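Local coordinates for uncharacterized protein (Paraburkholderia phytofirmans, PDB 5T11) that is a periplasmic lipoprotein, PelC, that forms a dodecamer and probably guides Pel polysaccharide export across the outer membrane, at residues V126-T134 against S147-L156. The protein carries 1 engineered substitution. Sequence-based numbering, arbitrary orientation.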
loop_
_atom_site.group_PDB
_atom_site.type_symbol
_atom_site.label_atom_id
_atom_site.label_comp_id
_atom_site.label_asym_id
_atom_site.label_seq_id
_atom_site.Cartn_x
_atom_site.Cartn_y
_atom_site.Cartn_z
ATOM N N VAL B 126 -8.852 -23.044 45.733
ATOM C CA VAL B 126 -10.069 -23.287 46.504
ATOM C C VAL B 126 -11.319 -22.826 45.770
ATOM O O VAL B 126 -12.437 -23.126 46.221
ATOM C CB VAL B 126 -9.997 -22.625 47.899
ATOM C CG1 VAL B 126 -8.834 -23.210 48.721
ATOM C CG2 VAL B 126 -9.887 -21.107 47.780
ATOM N N TRP B 127 -11.170 -22.141 44.641
ATOM C CA TRP B 127 -12.296 -21.649 43.860
ATOM C C TRP B 127 -11.763 -21.234 42.501
ATOM O O TRP B 127 -10.624 -20.764 42.392
ATOM C CB TRP B 127 -12.982 -20.467 44.564
ATOM C CG TRP B 127 -14.097 -19.805 43.808
ATOM C CD1 TRP B 127 -15.432 -20.052 43.935
ATOM C CD2 TRP B 127 -13.972 -18.755 42.831
ATOM N NE1 TRP B 127 -16.147 -19.237 43.091
ATOM C CE2 TRP B 127 -15.275 -18.426 42.406
ATOM C CE3 TRP B 127 -12.885 -18.065 42.283
ATOM C CZ2 TRP B 127 -15.523 -17.445 41.443
ATOM C CZ3 TRP B 127 -13.130 -17.086 41.319
ATOM C CH2 TRP B 127 -14.438 -16.787 40.908
ATOM N N SER B 128 -12.584 -21.421 41.471
ATOM C CA SER B 128 -12.189 -20.991 40.136
ATOM C C SER B 128 -13.446 -20.789 39.307
ATOM O O SER B 128 -14.530 -21.276 39.657
ATOM C CB SER B 128 -11.249 -22.004 39.468
ATOM O OG SER B 128 -11.845 -23.295 39.380
ATOM N N ALA B 129 -13.287 -20.068 38.198
ATOM C CA ALA B 129 -14.425 -19.760 37.345
ATOM C C ALA B 129 -13.939 -19.270 35.989
ATOM O O ALA B 129 -12.795 -18.830 35.831
ATOM C CB ALA B 129 -15.350 -18.716 37.979
ATOM N N THR B 130 -14.839 -19.364 35.018
ATOM C CA THR B 130 -14.640 -18.954 33.637
ATOM C C THR B 130 -15.866 -18.171 33.192
ATOM O O THR B 130 -17.008 -18.559 33.491
ATOM C CB THR B 130 -14.436 -20.166 32.710
ATOM O OG1 THR B 130 -13.355 -20.976 33.200
ATOM C CG2 THR B 130 -14.129 -19.713 31.269
ATOM N N GLY B 131 -15.627 -17.057 32.493
ATOM C CA GLY B 131 -16.728 -16.250 31.999
ATOM C C GLY B 131 -16.430 -15.728 30.607
ATOM O O GLY B 131 -15.275 -15.396 30.311
ATOM N N THR B 132 -17.438 -15.674 29.736
ATOM C CA THR B 132 -17.291 -15.085 28.413
ATOM C C THR B 132 -18.507 -14.216 28.142
ATOM O O THR B 132 -19.584 -14.461 28.692
ATOM C CB THR B 132 -17.155 -16.144 27.291
ATOM O OG1 THR B 132 -18.391 -16.866 27.144
ATOM C CG2 THR B 132 -16.024 -17.132 27.589
ATOM N N ARG B 133 -18.339 -13.215 27.275
ATOM C CA ARG B 133 -19.473 -12.377 26.906
ATOM C C ARG B 133 -19.232 -11.705 25.559
ATOM O O ARG B 133 -18.096 -11.366 25.207
ATOM C CB ARG B 133 -19.763 -11.317 27.980
ATOM C CG ARG B 133 -21.019 -10.502 27.700
ATOM C CD ARG B 133 -21.388 -9.630 28.874
ATOM N NE ARG B 133 -21.759 -10.430 30.034
ATOM C CZ ARG B 133 -22.169 -9.919 31.189
ATOM N NH1 ARG B 133 -22.257 -8.606 31.328
ATOM N NH2 ARG B 133 -22.492 -10.717 32.199
ATOM N N THR B 134 -20.327 -11.517 24.820
ATOM C CA THR B 134 -20.360 -10.785 23.557
ATOM C C THR B 134 -21.348 -9.630 23.690
ATOM O O THR B 134 -22.517 -9.854 24.031
ATOM C CB THR B 134 -20.785 -11.709 22.408
ATOM O OG1 THR B 134 -19.969 -12.885 22.398
ATOM C CG2 THR B 134 -20.665 -11.005 21.060
ATOM N N SER B 147 -18.703 -5.449 33.437
ATOM C CA SER B 147 -19.934 -6.161 33.769
ATOM C C SER B 147 -19.689 -7.660 33.933
ATOM O O SER B 147 -20.253 -8.293 34.837
ATOM C CB SER B 147 -20.976 -5.892 32.678
ATOM O OG SER B 147 -22.252 -6.401 33.005
ATOM N N LEU B 148 -18.836 -8.248 33.081
ATOM C CA LEU B 148 -18.631 -9.696 33.113
ATOM C C LEU B 148 -17.805 -10.122 34.323
ATOM O O LEU B 148 -18.120 -11.120 34.988
ATOM C CB LEU B 148 -17.947 -10.164 31.827
ATOM C CG LEU B 148 -17.491 -11.629 31.823
ATOM C CD1 LEU B 148 -18.700 -12.576 31.870
ATOM C CD2 LEU B 148 -16.594 -11.966 30.601
ATOM N N ILE B 149 -16.731 -9.392 34.600
ATOM C CA ILE B 149 -15.896 -9.718 35.746
ATOM C C ILE B 149 -16.690 -9.578 37.039
ATOM O O ILE B 149 -16.558 -10.403 37.956
ATOM C CB ILE B 149 -14.636 -8.843 35.730
ATOM C CG1 ILE B 149 -13.709 -9.328 34.617
ATOM C CG2 ILE B 149 -13.927 -8.883 37.099
ATOM C CD1 ILE B 149 -12.745 -8.289 34.104
ATOM N N ALA B 150 -17.557 -8.561 37.120
ATOM C CA ALA B 150 -18.440 -8.432 38.279
ATOM C C ALA B 150 -19.298 -9.679 38.449
ATOM O O ALA B 150 -19.439 -10.205 39.560
ATOM C CB ALA B 150 -19.320 -7.186 38.151
ATOM N N LYS B 151 -19.864 -10.182 37.346
ATOM C CA LYS B 151 -20.667 -11.404 37.411
ATOM C C LYS B 151 -19.806 -12.596 37.832
ATOM O O LYS B 151 -20.153 -13.338 38.763
ATOM C CB LYS B 151 -21.332 -11.647 36.044
ATOM C CG LYS B 151 -22.284 -12.833 35.960
ATOM C CD LYS B 151 -23.524 -12.605 36.822
ATOM C CE LYS B 151 -24.560 -13.719 36.667
ATOM N NZ LYS B 151 -25.579 -13.643 37.749
ATOM N N VAL B 152 -18.652 -12.770 37.172
ATOM C CA VAL B 152 -17.796 -13.931 37.408
ATOM C C VAL B 152 -17.320 -13.978 38.861
ATOM O O VAL B 152 -17.256 -15.053 39.473
ATOM C CB VAL B 152 -16.606 -13.916 36.429
ATOM C CG1 VAL B 152 -15.536 -14.908 36.869
ATOM C CG2 VAL B 152 -17.072 -14.217 34.994
ATOM N N LEU B 153 -16.960 -12.830 39.425
ATOM C CA LEU B 153 -16.422 -12.763 40.780
ATOM C C LEU B 153 -17.496 -12.580 41.846
ATOM O O LEU B 153 -17.165 -12.440 43.033
ATOM C CB LEU B 153 -15.393 -11.629 40.887
ATOM C CG LEU B 153 -14.146 -11.743 39.994
ATOM C CD1 LEU B 153 -13.160 -10.601 40.282
ATOM C CD2 LEU B 153 -13.459 -13.106 40.153
ATOM N N SER B 154 -18.773 -12.592 41.460
ATOM C CA SER B 154 -19.835 -12.416 42.445
ATOM C C SER B 154 -19.825 -13.440 43.587
ATOM O O SER B 154 -20.225 -13.060 44.702
ATOM C CB SER B 154 -21.205 -12.418 41.750
ATOM O OG SER B 154 -21.536 -13.706 41.269
ATOM N N PRO B 155 -19.411 -14.705 43.408
ATOM C CA PRO B 155 -19.354 -15.603 44.578
ATOM C C PRO B 155 -18.280 -15.230 45.601
ATOM O O PRO B 155 -18.293 -15.788 46.705
ATOM C CB PRO B 155 -19.076 -16.980 43.960
ATOM C CG PRO B 155 -19.475 -16.847 42.492
ATOM C CD PRO B 155 -19.135 -15.436 42.151
ATOM N N LEU B 156 -17.359 -14.319 45.288
ATOM C CA LEU B 156 -16.356 -13.890 46.258
ATOM C C LEU B 156 -16.784 -12.667 47.067
ATOM O O LEU B 156 -15.963 -12.107 47.803
ATOM C CB LEU B 156 -15.029 -13.598 45.564
ATOM C CG LEU B 156 -14.473 -14.732 44.697
ATOM C CD1 LEU B 156 -13.099 -14.358 44.161
ATOM C CD2 LEU B 156 -14.410 -16.033 45.478
#
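Trp127 turns its indole toward Leu156 with CG trans to the main-chain nitrogen (chi1 176°), while Leu156, its CG beside the backbone N, meets the ring from the opposite direction with CD2 over the face. That methyl lies 4.0 Å from the centroid of the five-membered ring of Trp127. It stands 17° off the normal, a CH-pi contact; Leu156 CD1 reaches on to CZ3. Leu153 CD2 comes obliquely to within 3.9 Å of Trp127 CH2, and Pro155 crosses the indole at about a right angle, its CB nearest NE1. Val152 O sits in the indole plane, 3.6 Å from CZ2 of Trp127, facing its slightly positive C-H rim while Gln9 NE2 hydrogen-bonds to it.

Strand 126-134 runs nearly antiparallel to helix 147-152, their axes 8.5 Å apart at closest. Gly131 suits the near approach: with no side chain in the way, Val152 CG2 comes to 3.6 Å from Gly131 CA, while Leu148 CD2 packs on its carbonyl. Small Ala129 meets the other methyl of Val152.

Arg133 extends, then bends near its end, laying its guanidinium flat over Leu148 CA. NH1 gives an in-plane hydrogen bond to Ser147 OG at 2.8 Å, bent to 131°.

The helix thus covers one face of the sheet, while Thr130 and Thr132 point to the other. There Thr130 OG1 bonds with Asn45, and Thr132 OG1 with Ser143, of the second subunit, Thr132 OG1 also with Thr6 N of its own chain. The chemistry implies a largely apolar interior in which the carbonyl at the indole edge is satisfied by Gln9, a polar fringe at Arg133, and a threonine-bearing face that contacts a second subunit and probably contributes to the dodecamer.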